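Side-chain contacts in sensor histidine kinase DcuS (Escherichia coli, PDB 3BY8), which senses C4-dicarboxylates through its periplasmic domain and activates the response regulator DcuR by phosphorylation, controlling genes of anaerobic fumarate respiration: residues D11-A14 with N15-L18; A74-I77 with G78-F81; I98-F102 with L103-L107. One frame throughout, in Å; residues are numbered along the deposited sequence.

How the contacts relate
All three contacts lie in the periplasmic single Cache domain, and they follow one another along the chain. Contact 1 is a piece of helix 8-25. Contact 2 is in the long loop between strands 58-63 and 95-99. Contact 3 is the turn and the adjoining strand ends of the hairpin formed by strands 95-99 and 106-114 of the four-stranded antiparallel sheet. The centres of contacts 1 and 2 are about 25 Å apart, on opposite sides of the chain's centre. Contact 3 touches both. Leu107 packs on Ala14 of the helix, and Phe102 makes a cation-pi contact with Arg76 of the loop. Contacts 2 and 3 both reach the bound malate, so the ligand pocket joins loop and hairpin.

Contact 1: residues D11-A14 with N15-L18; sequences DGLA and NKAL
Asn15 N donates to Asp11 O at 2.8 Å, one of four successive backbone bonds in this piece of the N-terminal helix 8-25 of the Cache domain. The pattern is that of an alpha helix, i to i+4. Lys16 N bonds Gly12 O at 3.0 Å, and Ala17 N bonds Leu13 O at 2.9 Å. Leu18 N completes the set with Ala14 O at 2.8 Å. All four carbonyls of 11-14 are therefore satisfied by the amides of 15-18.

The side chains add little polar bonding to this. The Asn15 amide folds back over the preceding turn, with CG beside its own backbone N (chi1 -68°). This brings ND2 to 3.2 Å from Asp11 O, but the angle is too poor for a hydrogen bond. That carbonyl is held by the backbone amide instead. Lys16 also runs back along the helix. Its chain bends at chi3, and its CE comes to 3.9 Å from Leu13 CD2. The methylenes of the lysine thus meet a leucine methyl at an angle, and this contact is apolar.

The helix has two different sides. Asn15 and Lys16 are on the surface. Leu13, Ala14, Ala17 and Leu18 are buried. Ala14, Ala17 and Leu18 pack on Val109 of strand 106-114. Leu13 and Ala17 reach Leu128 of strand 120-129, and Leu13 also touches Val133 and Gln136 of helix 130-138. The small alanines probably let the helix lie close to the sheet. On the buried side, Ala17 CB lies 3.5 Å from Leu13 O, the carbonyl that its own N-H binds.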
loop_
_atom_site.group_PDB
_atom_site.type_symbol
_atom_site.label_atom_id
_atom_site.label_comp_id
_atom_site.label_asym_id
_atom_site.label_seq_id
_atom_site.Cartn_x
_atom_site.Cartn_y
_atom_site.Cartn_z
ATOM N N ASP A 11 -9.127 -13.572 -5.440
ATOM C CA ASP A 11 -7.708 -13.895 -5.365
ATOM C C ASP A 11 -6.953 -13.226 -6.499
ATOM O O ASP A 11 -5.849 -12.731 -6.294
ATOM C CB ASP A 11 -7.487 -15.405 -5.430
ATOM C CG ASP A 11 -7.858 -16.096 -4.136
ATOM O OD1 ASP A 11 -7.736 -17.338 -4.073
ATOM O OD2 ASP A 11 -8.264 -15.395 -3.179
ATOM N N GLY A 12 -7.556 -13.227 -7.686
ATOM C CA GLY A 12 -6.938 -12.611 -8.846
ATOM C C GLY A 12 -6.672 -11.148 -8.575
ATOM O O GLY A 12 -5.584 -10.644 -8.852
ATOM N N LEU A 13 -7.661 -10.469 -8.009
ATOM C CA LEU A 13 -7.536 -9.053 -7.711
ATOM C C LEU A 13 -6.472 -8.794 -6.655
ATOM O O LEU A 13 -5.658 -7.873 -6.794
ATOM C CB LEU A 13 -8.890 -8.490 -7.255
ATOM C CG LEU A 13 -9.927 -8.441 -8.384
ATOM C CD1 LEU A 13 -11.313 -8.189 -7.810
ATOM C CD2 LEU A 13 -9.537 -7.343 -9.380
ATOM N N ALA A 14 -6.460 -9.606 -5.606
ATOM C CA ALA A 14 -5.475 -9.446 -4.559
ATOM C C ALA A 14 -4.073 -9.694 -5.130
ATOM O O ALA A 14 -3.141 -8.990 -4.782
ATOM C CB ALA A 14 -5.772 -10.401 -3.408
ATOM N N ASN A 15 -3.921 -10.689 -6.005
ATOM C CA ASN A 15 -2.600 -10.981 -6.572
ATOM C C ASN A 15 -2.139 -9.840 -7.463
ATOM O O ASN A 15 -0.950 -9.528 -7.493
ATOM C CB ASN A 15 -2.620 -12.273 -7.391
ATOM C CG ASN A 15 -2.819 -13.503 -6.527
ATOM O OD1 ASN A 15 -2.449 -13.517 -5.351
ATOM N ND2 ASN A 15 -3.391 -14.550 -7.107
ATOM N N LYS A 16 -3.061 -9.237 -8.200
ATOM C CA LYS A 16 -2.659 -8.117 -9.045
ATOM C C LYS A 16 -2.210 -6.974 -8.169
ATOM O O LYS A 16 -1.175 -6.338 -8.442
ATOM C CB LYS A 16 -3.792 -7.655 -9.963
ATOM C CG LYS A 16 -4.016 -8.604 -11.130
ATOM C CD LYS A 16 -4.940 -8.014 -12.177
ATOM C CE LYS A 16 -6.342 -7.783 -11.651
ATOM N NZ LYS A 16 -7.249 -7.300 -12.737
ATOM N N ALA A 17 -2.975 -6.703 -7.109
ATOM C CA ALA A 17 -2.640 -5.627 -6.174
ATOM C C ALA A 17 -1.279 -5.934 -5.523
ATOM O O ALA A 17 -0.465 -5.014 -5.363
ATOM C CB ALA A 17 -3.722 -5.520 -5.124
ATOM N N LEU A 18 -1.027 -7.192 -5.153
ATOM C CA LEU A 18 0.260 -7.545 -4.575
ATOM C C LEU A 18 1.413 -7.335 -5.569
ATOM O O LEU A 18 2.504 -6.924 -5.178
ATOM C CB LEU A 18 0.258 -8.987 -4.055
ATOM C CG LEU A 18 0.042 -9.161 -2.547
ATOM C CD1 LEU A 18 -0.014 -10.654 -2.261
ATOM C CD2 LEU A 18 1.181 -8.470 -1.743
#

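Contact 2: residues A74-I77 with G78-F81; sequences AQRI and GQPF. With LMR ((2S)-2-hydroxybutanedioic acid), chain B.
Next to the malate pocket, the chain makes a tight turn just before the pocket residue Phe81: Gln79 N donates to Arg76 O at 3.2 Å, closing a type II beta turn from Arg76 to Gln79. The amide sits above the carbonyl plane, 46° out of it. Arg76 O also accepts a bond from Arg68 NH1. Gly78 has a positive phi of 90°, where a CB would clash with Ile77 O. A water joins the two side chains. It lies at the edge of the Arg76 guanidinium, in its plane, accepts from NH1 at 3.1 Å and donates to Gln79 OE1 at 2.6 Å. Arg76 NE forms a salt bridge with Glu73, and the guanidinium makes a cation-pi contact with Phe102.

In this Cache domain the loop after strand 58-63 then leads to the ligand. With its CG turned opposite the backbone N (chi1 -173°), Phe81 sets one ring face against the malate, with CE2 3.4 Å from C1, offset toward the rim. A serine here is likely to leave a gap beside the C1 carboxylate and let the malate shift. Phe81 also packs on Val60 and Thr62 of strand 58-63, and on Ile86.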
loop_
_atom_site.group_PDB
_atom_site.type_symbol
_atom_site.label_atom_id
_atom_site.label_comp_id
_atom_site.label_asym_id
_atom_site.label_seq_id
_atom_site.Cartn_x
_atom_site.Cartn_y
_atom_site.Cartn_z
ATOM N N ALA A 74 -4.079 13.702 0.863
ATOM C CA ALA A 74 -2.758 14.197 1.232
ATOM C C ALA A 74 -2.605 14.625 2.677
ATOM O O ALA A 74 -1.516 14.562 3.230
ATOM C CB ALA A 74 -2.335 15.328 0.298
ATOM N N GLN A 75 -3.685 15.067 3.310
ATOM C CA GLN A 75 -3.587 15.475 4.708
ATOM C C GLN A 75 -3.173 14.324 5.635
ATOM O O GLN A 75 -2.800 14.549 6.786
ATOM C CB GLN A 75 -4.936 16.002 5.194
ATOM C CG GLN A 75 -5.999 14.910 5.191
ATOM C CD GLN A 75 -7.327 15.357 5.753
ATOM O OE1 GLN A 75 -8.315 14.631 5.678
ATOM N NE2 GLN A 75 -7.360 16.558 6.316
ATOM N N ARG A 76 -3.240 13.092 5.143
ATOM C CA ARG A 76 -2.908 11.958 6.005
ATOM C C ARG A 76 -1.461 11.533 5.962
ATOM O O ARG A 76 -1.031 10.640 6.698
ATOM C CB ARG A 76 -3.840 10.801 5.686
ATOM C CG ARG A 76 -5.281 11.215 5.949
ATOM C CD ARG A 76 -6.250 10.076 5.984
ATOM N NE ARG A 76 -7.607 10.574 6.214
ATOM C CZ ARG A 76 -8.079 11.001 7.384
ATOM N NH1 ARG A 76 -7.321 11.007 8.477
ATOM N NH2 ARG A 76 -9.331 11.422 7.456
ATOM N N ILE A 77 -0.708 12.188 5.093
ATOM C CA ILE A 77 0.711 11.912 4.985
ATOM C C ILE A 77 1.360 12.379 6.286
ATOM O O ILE A 77 1.046 13.451 6.815
ATOM C CB ILE A 77 1.288 12.643 3.781
ATOM C CG1 ILE A 77 0.627 12.094 2.525
ATOM C CG2 ILE A 77 2.811 12.485 3.734
ATOM C CD1 ILE A 77 1.031 12.774 1.269
ATOM N N GLY A 78 2.255 11.563 6.823
ATOM C CA GLY A 78 2.894 11.911 8.074
ATOM C C GLY A 78 2.186 11.440 9.335
ATOM O O GLY A 78 2.681 11.658 10.435
ATOM N N GLN A 79 1.019 10.819 9.188
ATOM C CA GLN A 79 0.271 10.301 10.323
ATOM C C GLN A 79 0.306 8.769 10.283
ATOM O O GLN A 79 0.602 8.177 9.230
ATOM C CB GLN A 79 -1.168 10.828 10.297
ATOM C CG GLN A 79 -1.187 12.365 10.317
ATOM C CD GLN A 79 -2.569 12.970 10.256
ATOM O OE1 GLN A 79 -3.448 12.469 9.555
ATOM N NE2 GLN A 79 -2.765 14.075 10.978
ATOM N N PRO A 80 0.011 8.112 11.414
ATOM C CA PRO A 80 0.030 6.651 11.460
ATOM C C PRO A 80 -1.051 5.970 10.652
ATOM O O PRO A 80 -2.213 6.403 10.611
ATOM C CB PRO A 80 -0.141 6.324 12.944
ATOM C CG PRO A 80 0.211 7.600 13.658
ATOM C CD PRO A 80 -0.294 8.671 12.743
ATOM N N PHE A 81 -0.643 4.879 10.015
ATOM C CA PHE A 81 -1.557 4.043 9.246
ATOM C C PHE A 81 -2.715 3.579 10.144
ATOM O O PHE A 81 -2.516 3.321 11.335
ATOM C CB PHE A 81 -0.779 2.830 8.757
ATOM C CG PHE A 81 -1.555 1.951 7.807
ATOM C CD1 PHE A 81 -2.317 0.884 8.267
ATOM C CD2 PHE A 81 -1.550 2.221 6.431
ATOM C CE1 PHE A 81 -3.056 0.098 7.397
ATOM C CE2 PHE A 81 -2.294 1.436 5.542
ATOM C CZ PHE A 81 -3.042 0.385 6.006
HETATM C C1 LMR B . -4.593 3.966 5.793
HETATM O O1A LMR B . -3.979 4.695 5.057
HETATM O O1B LMR B . -4.745 4.273 6.994
HETATM C C2 LMR B . -5.460 2.926 5.153
HETATM O O2 LMR B . -6.341 2.260 6.157
HETATM C C3 LMR B . -6.183 3.431 3.890
HETATM C C4 LMR B . -7.463 4.188 4.300
HETATM O O4A LMR B . -7.358 5.300 4.816
HETATM O O4B LMR B . -8.591 3.631 4.166
HETATM O O HOH W 1 -4.499 10.136 9.358
#

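Contact 3: residues I98-F102 with L103-L107; sequences INRGF and LAQAL. With LMR ((2S)-2-hydroxybutanedioic acid), chain B.
Three consecutive backbone amides in the loop joining the two hairpin strands bind one carboxylate of the malate. Phe102 N donates to O4A at 2.8 Å, the straightest of the three at 165°. Leu103 N and Gly101 N both donate to O4B, at 2.9 and 3.1 Å. Gly101 also lies against the ligand hydroxyl O2, where a CB would clash. Arg68, His71 and Lys82 O, from the preceding loop, and Arg108, next along strand 106-114, also bind the malate.

Further back, Asn99 and Ala106 form an antiparallel hydrogen-bonded pair. Asn99 N gives to Ala106 O at 3.0 Å, and Ala106 N gives to Asn99 O at 2.9 Å. The Asn99 amide nitrogen ND2 bonds to Asp85.

Arg100 bends at chi3 (-79°), and its guanidinium turns one face to Leu103 O. That oxygen sits over the centre of the group, 3.1 Å from CZ, and the angles rule out a hydrogen bond. Arg100 CD meets Gln105 CG at 3.8 Å. Leu103 CG lies 3.7 Å from malate C4, an apolar wall beside the carboxylate. Ile98 and Leu107 face each other in the non-hydrogen-bonded pair next door, and both touch Arg10 of helix 8-25. Three main-chain N-H groups meet this carboxylate, so the shape of the loop is likely to matter for holding it, alongside the charged side chains that bind the malate from outside these segments.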
loop_
_atom_site.group_PDB
_atom_site.type_symbol
_atom_site.label_atom_id
_atom_site.label_comp_id
_atom_site.label_asym_id
_atom_site.label_seq_id
_atom_site.Cartn_x
_atom_site.Cartn_y
_atom_site.Cartn_z
ATOM N N ILE A 98 -9.523 -7.711 4.808
ATOM C CA ILE A 98 -10.632 -6.837 4.448
ATOM C C ILE A 98 -10.744 -5.867 5.639
ATOM O O ILE A 98 -10.877 -6.277 6.800
ATOM C CB ILE A 98 -11.940 -7.631 4.256
ATOM C CG1 ILE A 98 -11.779 -8.535 3.033
ATOM C CG2 ILE A 98 -13.107 -6.682 4.110
ATOM C CD1 ILE A 98 -12.928 -9.486 2.786
ATOM N N ASN A 99 -10.648 -4.572 5.383
ATOM C CA ASN A 99 -10.679 -3.603 6.476
ATOM C C ASN A 99 -10.882 -2.202 5.910
ATOM O O ASN A 99 -11.177 -2.032 4.717
ATOM C CB ASN A 99 -9.325 -3.661 7.229
ATOM C CG ASN A 99 -9.392 -3.143 8.668
ATOM O OD1 ASN A 99 -10.460 -2.813 9.176
ATOM N ND2 ASN A 99 -8.246 -3.073 9.311
ATOM N N ARG A 100 -10.755 -1.203 6.770
ATOM C CA ARG A 100 -10.838 0.172 6.296
ATOM C C ARG A 100 -10.140 1.080 7.270
ATOM O O ARG A 100 -10.034 0.772 8.462
ATOM C CB ARG A 100 -12.282 0.619 6.106
ATOM C CG ARG A 100 -13.091 0.726 7.351
ATOM C CD ARG A 100 -14.350 1.539 7.055
ATOM N NE ARG A 100 -14.000 2.946 7.033
ATOM C CZ ARG A 100 -14.693 3.899 6.431
ATOM N NH1 ARG A 100 -15.813 3.610 5.775
ATOM N NH2 ARG A 100 -14.244 5.148 6.479
ATOM N N GLY A 101 -9.589 2.156 6.722
ATOM C CA GLY A 101 -8.941 3.190 7.496
ATOM C C GLY A 101 -9.895 4.372 7.403
ATOM O O GLY A 101 -10.950 4.363 8.048
ATOM N N PHE A 102 -9.565 5.362 6.577
ATOM C CA PHE A 102 -10.437 6.517 6.359
ATOM C C PHE A 102 -11.188 6.462 5.031
ATOM O O PHE A 102 -12.146 7.222 4.819
ATOM C CB PHE A 102 -9.621 7.803 6.457
ATOM C CG PHE A 102 -9.103 8.038 7.819
ATOM C CD1 PHE A 102 -9.952 8.524 8.811
ATOM C CD2 PHE A 102 -7.808 7.672 8.167
ATOM C CE1 PHE A 102 -9.525 8.635 10.129
ATOM C CE2 PHE A 102 -7.366 7.780 9.488
ATOM C CZ PHE A 102 -8.231 8.262 10.472
ATOM N N LEU A 103 -10.755 5.582 4.134
ATOM C CA LEU A 103 -11.395 5.438 2.834
ATOM C C LEU A 103 -12.467 4.363 2.908
ATOM O O LEU A 103 -12.783 3.887 4.009
ATOM C CB LEU A 103 -10.338 5.082 1.781
ATOM C CG LEU A 103 -9.191 6.102 1.705
ATOM C CD1 LEU A 103 -8.138 5.617 0.710
ATOM C CD2 LEU A 103 -9.728 7.479 1.282
ATOM N N ALA A 104 -13.024 3.961 1.771
ATOM C CA ALA A 104 -14.053 2.933 1.767
ATOM C C ALA A 104 -13.472 1.589 2.213
ATOM O O ALA A 104 -12.246 1.368 2.213
ATOM C CB ALA A 104 -14.635 2.787 0.373
ATOM N N GLN A 105 -14.364 0.687 2.610
ATOM C CA GLN A 105 -14.024 -0.678 2.991
ATOM C C GLN A 105 -13.349 -1.298 1.780
ATOM O O GLN A 105 -13.787 -1.108 0.619
ATOM C CB GLN A 105 -15.286 -1.422 3.356
ATOM C CG GLN A 105 -15.887 -0.895 4.635
ATOM C CD GLN A 105 -17.115 -1.662 5.022
ATOM O OE1 GLN A 105 -17.633 -1.539 6.140
ATOM N NE2 GLN A 105 -17.602 -2.472 4.088
ATOM N N ALA A 106 -12.300 -2.061 2.054
ATOM C CA ALA A 106 -11.470 -2.584 0.996
ATOM C C ALA A 106 -10.793 -3.904 1.240
ATOM O O ALA A 106 -10.638 -4.329 2.381
ATOM C CB ALA A 106 -10.381 -1.549 0.715
ATOM N N LEU A 107 -10.404 -4.537 0.133
ATOM C CA LEU A 107 -9.601 -5.746 0.107
ATOM C C LEU A 107 -8.214 -5.098 0.041
ATOM O O LEU A 107 -7.898 -4.325 -0.874
ATOM C CB LEU A 107 -9.879 -6.546 -1.160
ATOM C CG LEU A 107 -8.984 -7.764 -1.334
ATOM C CD1 LEU A 107 -9.130 -8.715 -0.175
ATOM C CD2 LEU A 107 -9.377 -8.454 -2.652
HETATM C C1 LMR B . -4.593 3.966 5.793
HETATM O O1A LMR B . -3.979 4.695 5.057
HETATM O O1B LMR B . -4.745 4.273 6.994
HETATM C C2 LMR B . -5.460 2.926 5.153
HETATM O O2 LMR B . -6.341 2.260 6.157
HETATM C C3 LMR B . -6.183 3.431 3.890
HETATM C C4 LMR B . -7.463 4.188 4.300
HETATM O O4A LMR B . -7.358 5.300 4.816
HETATM O O4B LMR B . -8.591 3.631 4.166
#